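Local structure of AbyA5 (4YWF) at residues 57-62 with 94-99; 87-92 with 257-262; 98-103 with 152-157. The protein catalyses the elimination of acetate in spirotetronate biosynthesis, acting as an esterase-like lyase of the alpha/beta hydrolase superfamily. The protein carries 4 engineered substitutions. All coordinates share one frame; numbering follows the deposited sequence.

Contact 1: residues 57-62 with 94-99; sequences RSWTTQ and PGRAEA
Gly95 lets Thr60 settle close to the backbone of helix 94-111, the Thr60 CG2 methyl lying 3.5 Å from Gly95 O. A side chain on this residue would point at that methyl and crowd it, which is why the smallest residue suits the place. The carbonyl is already engaged by the helix, through Ala99 N.

Arg96 carries most of the remaining contact. Its CG lies anti to the carbonyl carbon (chi1 -78°), and the extended chain from CG to NE runs past Thr60, with CG 3.5 Å from Thr60 OG1. That hydroxyl then sits over one face of the guanidinium, above its centre, while its hydrogen-bonding partner is the carbonyl of Ala86. At the far end, Arg96 NH2 comes 3.2 Å from Trp59 CD1. The two side chains cross at about a right angle, yet the indole and guanidinium planes are only 21° apart. Both groups direct their N-H bonds elsewhere: Trp59 NE1 to Met85 O, Arg96 NH2 to Phe88 O and Asp52, and Arg96 NH1 to Asp92. Replacing Arg96 with a methionine would probably leave Asp52 and Asp92 without this counter-charge, Phe88 O without this donor, and the Thr60 hydroxyl and Trp59 without the flat group beside them.

The carbonyls receiving these donors belong to the C-terminal end of helix 76-87 and the turn after it, so the starts of helices 59-72 and 94-111 meet beside that end, with Leu27 of helix 24-29 touching both Trp59 and Arg96.

Contact 2: residues 87-92 with 257-262; sequences RFPFVD and PRVTVD
Pro89 and Val259 face each other across this interface, the Pro89 CB lying 3.7 Å from Val259 CG1 and the ring's CG almost as near. The two side chains cross at about a right angle, so one methyl branch rests against the CB-CG side of the pyrrolidine ring. Val259 offers that branch because its CG1 is anti to the backbone N (chi1 -180°), a conformation a beta-branched residue holds readily in a helix. Its own N, in the first helical turn, donates to Glu26.

Pro89 owes its position to the cis peptide bond before it. This bond folds the proline back on Phe88, placing Pro89 CB over the centre of one face of that ring, 3.9 Å above its plane. An aromatic residue followed by proline is a sequence in which the cis form is comparatively common, since ring and pyrrolidine can pack in just this way. The same proline thus touches an aromatic face within its own loop and a valine in the helix opposite.

Phe90 takes a less common rotamer: CG lies between the backbone N and the carbonyl carbon (chi1 73°). From there the ring extends toward helix 258-268, and Phe90 CE1 comes 4.2 Å from the backbone Asp262 C. Thr263 and Arg266, on the same helix, also touch this ring, while Thr263 touches Pro89 as well.

Pro89 and Val259 make an apolar pair, whereas Phe90 packs its ring on helix backbone. With neither a hydrogen bond nor a salt bridge between the segments, the fit rests on shape, dispersion and the exclusion of water.

Contact 3: residues 98-103 with 152-157; sequences EALRRC and VSIKEQ
Cys103 and Ile154 meet end to end, the thiol sulfur of one against the terminal methyl of the other, with Cys103 SG 3.6 Å from Ile154 CD1. The sulfur points from the helix toward the loop. On the other side, Ile154 CG1 stands between the backbone N and the carbonyl carbon (chi1 65°), and the chain continues extended, carrying CD1 to the helix. Leu100, one turn before Cys103, brings CD1 to 4.4 Å from the same Ile154 CD1, a looser touch. The isoleucine tip therefore meets two residues of one helical face, and an unbranched small residue such as cysteine suits the nearer of the two sites, where the loop comes close.

Glu156 flanks the sulfur, with its CB 4.1 Å from Cys103 SG. In the alpha/beta hydrolase fold, which this chain adopts, residues 152-157 belong to the connection that follows strand 143-148, a region that in relatives commonly contributes to the oxyanion hole; here the connection is backed by helix 94-111, which precedes the sheet in the chain. Past CB the Glu156 chain bends at chi2 (83°), turning the carboxylate back over its own loop. A glutamate suits this place because its aliphatic part can lie against the helix, where Val104 and Phe107 also touch it, while the charged end turns to polar partners. There OE2 accepts Lys155 NZ at 2.9 Å, met on the syn side and tilted 16° from the carboxylate plane, and also receives Trp132 NE1. Two bonds thus grip this one oxygen of a buried side chain. Lys155 NZ also forms salt bridges with Glu176 and Glu182.

In the fold
The three contacts lie close together, with centres 12 Å apart for contacts 1 and 3 and 14 Å for the other two pairs. Contacts 1 and 3 follow each other along helix 94-111 and share Glu98 and Ala99. The turn at 87-92 ties both to contact 2: Arg96 NH2 lies 2.9 Å from Phe88 O, and Arg87 NH2 lies 2.9 Å from Val152 O. Phe88 CE2 also packs 3.5 Å from Val152 CG2, against the loop after strand 143-148. If that loop borders the catalytic centre, as in related hydrolases, contact 3 would lie near it, joining the loop that leaves strand 143-148 to the helix used by contact 1.

Contact 1: residues 57-62 with 94-99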
loop_
_atom_site.group_PDB
_atom_site.type_symbol
_atom_site.label_atom_id
_atom_site.label_comp_id
_atom_site.label_asym_id
_atom_site.label_seq_id
_atom_site.Cartn_x
_atom_site.Cartn_y
_atom_site.Cartn_z
ATOM N N ARG A 57 -26.103 -14.556 -1.191
ATOM C CA ARG A 57 -24.954 -15.198 -1.799
ATOM C C ARG A 57 -23.966 -14.189 -2.404
ATOM O O ARG A 57 -23.061 -14.563 -3.127
ATOM C CB ARG A 57 -25.422 -16.226 -2.835
ATOM N N SER A 58 -24.111 -12.902 -2.086
ATOM C CA SER A 58 -23.150 -11.892 -2.632
ATOM C C SER A 58 -21.759 -11.974 -1.973
ATOM O O SER A 58 -21.599 -12.553 -0.885
ATOM C CB SER A 58 -23.739 -10.495 -2.586
ATOM O OG SER A 58 -23.772 -10.001 -1.259
ATOM N N TRP A 59 -20.752 -11.467 -2.679
ATOM C CA TRP A 59 -19.394 -11.309 -2.156
ATOM C C TRP A 59 -19.396 -10.649 -0.778
ATOM O O TRP A 59 -18.978 -11.280 0.194
ATOM C CB TRP A 59 -18.576 -10.480 -3.129
ATOM C CG TRP A 59 -17.258 -10.013 -2.611
ATOM C CD1 TRP A 59 -16.996 -8.849 -1.903
ATOM C CD2 TRP A 59 -16.010 -10.639 -2.808
ATOM N NE1 TRP A 59 -15.656 -8.744 -1.643
ATOM C CE2 TRP A 59 -15.024 -9.823 -2.196
ATOM C CE3 TRP A 59 -15.615 -11.819 -3.446
ATOM C CZ2 TRP A 59 -13.672 -10.162 -2.186
ATOM C CZ3 TRP A 59 -14.244 -12.135 -3.465
ATOM C CH2 TRP A 59 -13.301 -11.316 -2.831
ATOM N N THR A 60 -19.967 -9.435 -0.691
ATOM C CA THR A 60 -19.869 -8.614 0.549
ATOM C C THR A 60 -20.605 -9.318 1.715
ATOM O O THR A 60 -20.022 -9.524 2.794
ATOM C CB THR A 60 -20.340 -7.153 0.356
ATOM O OG1 THR A 60 -19.482 -6.425 -0.595
ATOM C CG2 THR A 60 -20.376 -6.415 1.733
ATOM N N THR A 61 -21.838 -9.780 1.482
ATOM C CA THR A 61 -22.565 -10.481 2.540
ATOM C C THR A 61 -21.829 -11.678 3.069
ATOM O O THR A 61 -21.822 -11.904 4.277
ATOM C CB THR A 61 -23.957 -10.967 2.097
ATOM O OG1 THR A 61 -24.747 -9.845 1.697
ATOM C CG2 THR A 61 -24.636 -11.681 3.249
ATOM N N GLN A 62 -21.267 -12.483 2.163
ATOM C CA GLN A 62 -20.562 -13.723 2.559
ATOM C C GLN A 62 -19.282 -13.445 3.385
ATOM O O GLN A 62 -19.004 -14.099 4.390
ATOM C CB GLN A 62 -20.205 -14.582 1.320
ATOM C CG GLN A 62 -21.336 -15.438 0.728
ATOM C CD GLN A 62 -22.059 -16.313 1.765
ATOM O OE1 GLN A 62 -23.247 -16.569 1.662
ATOM N NE2 GLN A 62 -21.344 -16.746 2.771
ATOM N N PRO A 94 -23.611 0.346 0.585
ATOM C CA PRO A 94 -23.863 0.363 2.046
ATOM C C PRO A 94 -23.187 -0.782 2.757
ATOM O O PRO A 94 -22.645 -0.616 3.890
ATOM C CB PRO A 94 -25.386 0.253 2.149
ATOM C CG PRO A 94 -25.841 1.060 0.958
ATOM C CD PRO A 94 -24.871 0.600 -0.160
ATOM N N GLY A 95 -23.147 -1.918 2.076
ATOM C CA GLY A 95 -22.567 -3.103 2.643
ATOM C C GLY A 95 -21.073 -3.060 2.738
ATOM O O GLY A 95 -20.547 -3.504 3.720
ATOM N N ARG A 96 -20.391 -2.521 1.708
ATOM C CA ARG A 96 -18.969 -2.313 1.753
ATOM C C ARG A 96 -18.631 -1.220 2.777
ATOM O O ARG A 96 -17.597 -1.353 3.473
ATOM C CB ARG A 96 -18.369 -1.941 0.396
ATOM C CG ARG A 96 -18.186 -3.143 -0.532
ATOM C CD ARG A 96 -17.263 -2.883 -1.703
ATOM N NE ARG A 96 -16.866 -4.142 -2.332
ATOM C CZ ARG A 96 -17.598 -4.876 -3.184
ATOM N NH1 ARG A 96 -18.771 -4.443 -3.660
ATOM N NH2 ARG A 96 -17.127 -6.077 -3.578
ATOM N N ALA A 97 -19.471 -0.175 2.914
ATOM C CA ALA A 97 -19.203 0.910 3.862
ATOM C C ALA A 97 -19.258 0.338 5.285
ATOM O O ALA A 97 -18.407 0.603 6.112
ATOM C CB ALA A 97 -20.192 2.053 3.716
ATOM N N GLU A 98 -20.246 -0.474 5.540
ATOM C CA GLU A 98 -20.365 -1.228 6.802
ATOM C C GLU A 98 -19.157 -2.142 7.080
ATOM O O GLU A 98 -18.559 -2.112 8.158
ATOM C CB GLU A 98 -21.641 -2.041 6.806
ATOM C CG GLU A 98 -21.923 -2.796 8.118
ATOM C CD GLU A 98 -23.053 -3.810 7.998
ATOM O OE1 GLU A 98 -23.856 -3.726 7.064
ATOM O OE2 GLU A 98 -23.159 -4.703 8.858
ATOM N N ALA A 99 -18.807 -2.949 6.093
ATOM C CA ALA A 99 -17.691 -3.813 6.220
ATOM C C ALA A 99 -16.428 -3.075 6.565
ATOM O O ALA A 99 -15.635 -3.560 7.405
ATOM C CB ALA A 99 -17.514 -4.669 4.941
#

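Contact 2: residues 87-92 with 257-262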
loop_
_atom_site.group_PDB
_atom_site.type_symbol
_atom_site.label_atom_id
_atom_site.label_comp_id
_atom_site.label_asym_id
_atom_site.label_seq_id
_atom_site.Cartn_x
_atom_site.Cartn_y
_atom_site.Cartn_z
ATOM N N ARG A 87 -15.078 -5.445 1.899
ATOM C CA ARG A 87 -14.992 -4.094 1.354
ATOM C C ARG A 87 -14.166 -4.009 0.046
ATOM O O ARG A 87 -14.311 -3.077 -0.706
ATOM C CB ARG A 87 -14.419 -3.172 2.472
ATOM C CG ARG A 87 -13.632 -1.992 2.006
ATOM C CD ARG A 87 -12.133 -1.966 2.241
ATOM N NE ARG A 87 -11.233 -2.997 1.765
ATOM C CZ ARG A 87 -10.345 -2.920 0.763
ATOM N NH1 ARG A 87 -10.249 -1.871 -0.100
ATOM N NH2 ARG A 87 -9.544 -3.969 0.604
ATOM N N PHE A 88 -13.294 -4.985 -0.213
ATOM C CA PHE A 88 -12.506 -5.049 -1.442
ATOM C C PHE A 88 -13.430 -5.082 -2.638
ATOM O O PHE A 88 -14.455 -5.776 -2.584
ATOM C CB PHE A 88 -11.677 -6.306 -1.414
ATOM C CG PHE A 88 -10.872 -6.574 -2.642
ATOM C CD1 PHE A 88 -11.438 -7.274 -3.714
ATOM C CD2 PHE A 88 -9.531 -6.243 -2.693
ATOM C CE1 PHE A 88 -10.694 -7.584 -4.838
ATOM C CE2 PHE A 88 -8.792 -6.529 -3.817
ATOM C CZ PHE A 88 -9.372 -7.204 -4.899
ATOM N N PRO A 89 -13.079 -4.371 -3.733
ATOM C CA PRO A 89 -11.832 -3.614 -3.968
ATOM C C PRO A 89 -11.843 -2.151 -3.444
ATOM O O PRO A 89 -10.791 -1.523 -3.268
ATOM C CB PRO A 89 -11.687 -3.726 -5.479
ATOM C CG PRO A 89 -13.177 -3.631 -5.986
ATOM C CD PRO A 89 -13.925 -4.436 -4.952
ATOM N N PHE A 90 -13.027 -1.604 -3.187
ATOM C CA PHE A 90 -13.223 -0.243 -2.667
ATOM C C PHE A 90 -14.719 -0.029 -2.354
ATOM O O PHE A 90 -15.588 -0.689 -2.899
ATOM C CB PHE A 90 -12.729 0.876 -3.623
ATOM C CG PHE A 90 -13.595 1.083 -4.820
ATOM C CD1 PHE A 90 -13.405 0.304 -5.977
ATOM C CD2 PHE A 90 -14.565 2.055 -4.818
ATOM C CE1 PHE A 90 -14.205 0.472 -7.109
ATOM C CE2 PHE A 90 -15.354 2.233 -5.937
ATOM C CZ PHE A 90 -15.191 1.429 -7.073
ATOM N N VAL A 91 -15.000 0.891 -1.453
ATOM C CA VAL A 91 -16.332 1.013 -0.895
ATOM C C VAL A 91 -17.260 1.685 -1.892
ATOM O O VAL A 91 -17.064 2.831 -2.245
ATOM C CB VAL A 91 -16.321 1.776 0.438
ATOM C CG1 VAL A 91 -17.744 2.129 0.902
ATOM C CG2 VAL A 91 -15.638 0.940 1.501
ATOM N N ASP A 92 -18.248 0.930 -2.379
ATOM C CA ASP A 92 -19.180 1.402 -3.416
ATOM C C ASP A 92 -20.637 1.129 -3.098
ATOM O O ASP A 92 -21.523 1.267 -3.964
ATOM C CB ASP A 92 -18.820 0.733 -4.773
ATOM C CG ASP A 92 -19.127 -0.769 -4.823
ATOM O OD1 ASP A 92 -19.359 -1.456 -3.779
ATOM O OD2 ASP A 92 -19.092 -1.282 -5.944
ATOM N N PRO A 257 -7.263 -5.365 -16.257
ATOM C CA PRO A 257 -8.520 -5.792 -15.635
ATOM C C PRO A 257 -9.425 -4.644 -15.177
ATOM O O PRO A 257 -8.955 -3.587 -14.668
ATOM C CB PRO A 257 -8.068 -6.616 -14.414
ATOM C CG PRO A 257 -6.733 -7.112 -14.770
ATOM C CD PRO A 257 -6.100 -6.041 -15.627
ATOM N N ARG A 258 -10.723 -4.872 -15.334
ATOM C CA ARG A 258 -11.742 -3.842 -15.096
ATOM C C ARG A 258 -11.672 -3.370 -13.632
ATOM O O ARG A 258 -11.837 -2.178 -13.339
ATOM C CB ARG A 258 -13.138 -4.412 -15.442
ATOM N N VAL A 259 -11.404 -4.310 -12.725
ATOM C CA VAL A 259 -11.329 -3.958 -11.298
ATOM C C VAL A 259 -10.240 -2.894 -11.072
ATOM O O VAL A 259 -10.487 -1.918 -10.392
ATOM C CB VAL A 259 -11.112 -5.168 -10.388
ATOM C CG1 VAL A 259 -11.049 -4.725 -8.942
ATOM C CG2 VAL A 259 -12.265 -6.164 -10.517
ATOM N N THR A 260 -9.074 -3.039 -11.718
ATOM C CA THR A 260 -8.030 -2.022 -11.608
ATOM C C THR A 260 -8.447 -0.671 -12.139
ATOM O O THR A 260 -8.193 0.351 -11.515
ATOM C CB THR A 260 -6.735 -2.478 -12.315
ATOM O OG1 THR A 260 -6.262 -3.655 -11.670
ATOM C CG2 THR A 260 -5.668 -1.420 -12.195
ATOM N N VAL A 261 -9.086 -0.657 -13.308
ATOM C CA VAL A 261 -9.540 0.590 -13.960
ATOM C C VAL A 261 -10.592 1.361 -13.141
ATOM O O VAL A 261 -10.556 2.613 -13.046
ATOM C CB VAL A 261 -10.166 0.309 -15.356
ATOM C CG1 VAL A 261 -10.677 1.604 -16.022
ATOM C CG2 VAL A 261 -9.193 -0.439 -16.277
ATOM N N ASP A 262 -11.562 0.599 -12.631
ATOM C CA ASP A 262 -12.728 1.161 -11.901
ATOM C C ASP A 262 -12.274 1.718 -10.588
ATOM O O ASP A 262 -12.661 2.823 -10.200
ATOM C CB ASP A 262 -13.745 0.076 -11.623
ATOM C CG ASP A 262 -14.734 -0.138 -12.768
ATOM O OD1 ASP A 262 -15.008 0.801 -13.554
ATOM O OD2 ASP A 262 -15.258 -1.263 -12.861
#

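Contact 3: residues 98-103 with 152-157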
loop_
_atom_site.group_PDB
_atom_site.type_symbol
_atom_site.label_atom_id
_atom_site.label_comp_id
_atom_site.label_asym_id
_atom_site.label_seq_id
_atom_site.Cartn_x
_atom_site.Cartn_y
_atom_site.Cartn_z
ATOM N N GLU A 98 -20.246 -0.474 5.540
ATOM C CA GLU A 98 -20.365 -1.228 6.802
ATOM C C GLU A 98 -19.157 -2.142 7.080
ATOM O O GLU A 98 -18.559 -2.112 8.158
ATOM C CB GLU A 98 -21.641 -2.041 6.806
ATOM C CG GLU A 98 -21.923 -2.796 8.118
ATOM C CD GLU A 98 -23.053 -3.810 7.998
ATOM O OE1 GLU A 98 -23.856 -3.726 7.064
ATOM O OE2 GLU A 98 -23.159 -4.703 8.858
ATOM N N ALA A 99 -18.807 -2.949 6.093
ATOM C CA ALA A 99 -17.691 -3.813 6.220
ATOM C C ALA A 99 -16.428 -3.075 6.565
ATOM O O ALA A 99 -15.635 -3.560 7.405
ATOM C CB ALA A 99 -17.514 -4.669 4.941
ATOM N N LEU A 100 -16.207 -1.899 5.974
ATOM C CA LEU A 100 -14.971 -1.162 6.247
ATOM C C LEU A 100 -14.986 -0.665 7.658
ATOM O O LEU A 100 -13.941 -0.752 8.375
ATOM C CB LEU A 100 -14.721 0.049 5.322
ATOM C CG LEU A 100 -13.607 1.002 5.727
ATOM C CD1 LEU A 100 -12.339 0.153 5.616
ATOM C CD2 LEU A 100 -13.585 2.263 4.813
ATOM N N ARG A 101 -16.145 -0.129 8.071
ATOM C CA ARG A 101 -16.229 0.276 9.465
ATOM C C ARG A 101 -15.969 -0.929 10.420
ATOM O O ARG A 101 -15.279 -0.764 11.441
ATOM C CB ARG A 101 -17.562 0.923 9.770
ATOM C CG ARG A 101 -17.708 1.252 11.244
ATOM C CD ARG A 101 -16.624 2.252 11.725
ATOM N NE ARG A 101 -16.575 2.338 13.196
ATOM C CZ ARG A 101 -15.522 2.718 13.914
ATOM N NH1 ARG A 101 -14.368 3.060 13.316
ATOM N NH2 ARG A 101 -15.612 2.731 15.244
ATOM N N ARG A 102 -16.508 -2.121 10.114
ATOM C CA ARG A 102 -16.348 -3.248 11.059
ATOM C C ARG A 102 -14.900 -3.721 11.105
ATOM O O ARG A 102 -14.353 -4.056 12.163
ATOM C CB ARG A 102 -17.339 -4.385 10.732
ATOM C CG ARG A 102 -18.759 -3.872 10.800
ATOM C CD ARG A 102 -19.764 -4.853 10.231
ATOM N NE ARG A 102 -19.794 -6.045 11.041
ATOM C CZ ARG A 102 -20.728 -7.003 10.958
ATOM N NH1 ARG A 102 -21.734 -6.911 10.111
ATOM N NH2 ARG A 102 -20.650 -8.066 11.723
ATOM N N CYS A 103 -14.246 -3.663 9.952
ATOM C CA CYS A 103 -12.819 -3.924 9.896
ATOM C C CYS A 103 -11.979 -3.038 10.791
ATOM O O CYS A 103 -11.203 -3.533 11.661
ATOM C CB CYS A 103 -12.357 -3.820 8.425
ATOM S SG CYS A 103 -10.646 -4.257 8.185
ATOM N N VAL A 152 -5.910 -1.080 -3.749
ATOM C CA VAL A 152 -6.944 -1.863 -3.072
ATOM C C VAL A 152 -6.575 -2.236 -1.621
ATOM O O VAL A 152 -7.401 -2.791 -0.912
ATOM C CB VAL A 152 -7.427 -3.118 -3.869
ATOM C CG1 VAL A 152 -8.122 -2.703 -5.172
ATOM C CG2 VAL A 152 -6.300 -4.116 -4.117
ATOM N N SER A 153 -5.364 -1.900 -1.183
ATOM C CA SER A 153 -4.800 -2.322 0.135
ATOM C C SER A 153 -5.091 -1.292 1.238
ATOM O O SER A 153 -4.541 -0.203 1.226
ATOM C CB SER A 153 -3.282 -2.508 0.049
ATOM O OG SER A 153 -2.924 -3.574 -0.853
ATOM N N ILE A 154 -5.933 -1.653 2.192
ATOM C CA ILE A 154 -6.142 -0.840 3.382
ATOM C C ILE A 154 -5.088 -1.124 4.434
ATOM O O ILE A 154 -4.446 -2.141 4.411
ATOM C CB ILE A 154 -7.555 -1.011 4.003
ATOM C CG1 ILE A 154 -7.743 -2.440 4.524
ATOM C CG2 ILE A 154 -8.600 -0.496 3.039
ATOM C CD1 ILE A 154 -8.911 -2.568 5.495
ATOM N N LYS A 155 -4.953 -0.202 5.369
ATOM C CA LYS A 155 -3.776 -0.140 6.249
ATOM C C LYS A 155 -3.847 -1.239 7.328
ATOM O O LYS A 155 -2.820 -1.684 7.899
ATOM C CB LYS A 155 -3.711 1.267 6.897
ATOM C CG LYS A 155 -4.972 1.695 7.668
ATOM C CD LYS A 155 -4.956 3.165 8.140
ATOM C CE LYS A 155 -6.179 3.485 9.003
ATOM N NZ LYS A 155 -7.497 3.131 8.396
ATOM N N GLU A 156 -5.057 -1.724 7.565
ATOM C CA GLU A 156 -5.275 -2.808 8.472
ATOM C C GLU A 156 -4.704 -4.114 7.928
ATOM O O GLU A 156 -4.510 -5.050 8.689
ATOM C CB GLU A 156 -6.780 -2.952 8.801
ATOM C CG GLU A 156 -7.290 -1.828 9.752
ATOM C CD GLU A 156 -7.633 -0.542 9.019
ATOM O OE1 GLU A 156 -7.783 -0.555 7.745
ATOM O OE2 GLU A 156 -7.723 0.494 9.692
ATOM N N GLN A 157 -4.344 -4.159 6.648
ATOM C CA GLN A 157 -3.712 -5.354 6.094
ATOM C C GLN A 157 -2.315 -5.523 6.695
ATOM O O GLN A 157 -1.844 -6.640 6.931
ATOM C CB GLN A 157 -3.572 -5.191 4.563
ATOM C CG GLN A 157 -3.707 -6.481 3.767
ATOM C CD GLN A 157 -3.108 -6.372 2.364
ATOM O OE1 GLN A 157 -3.386 -5.427 1.617
ATOM N NE2 GLN A 157 -2.284 -7.347 2.001
#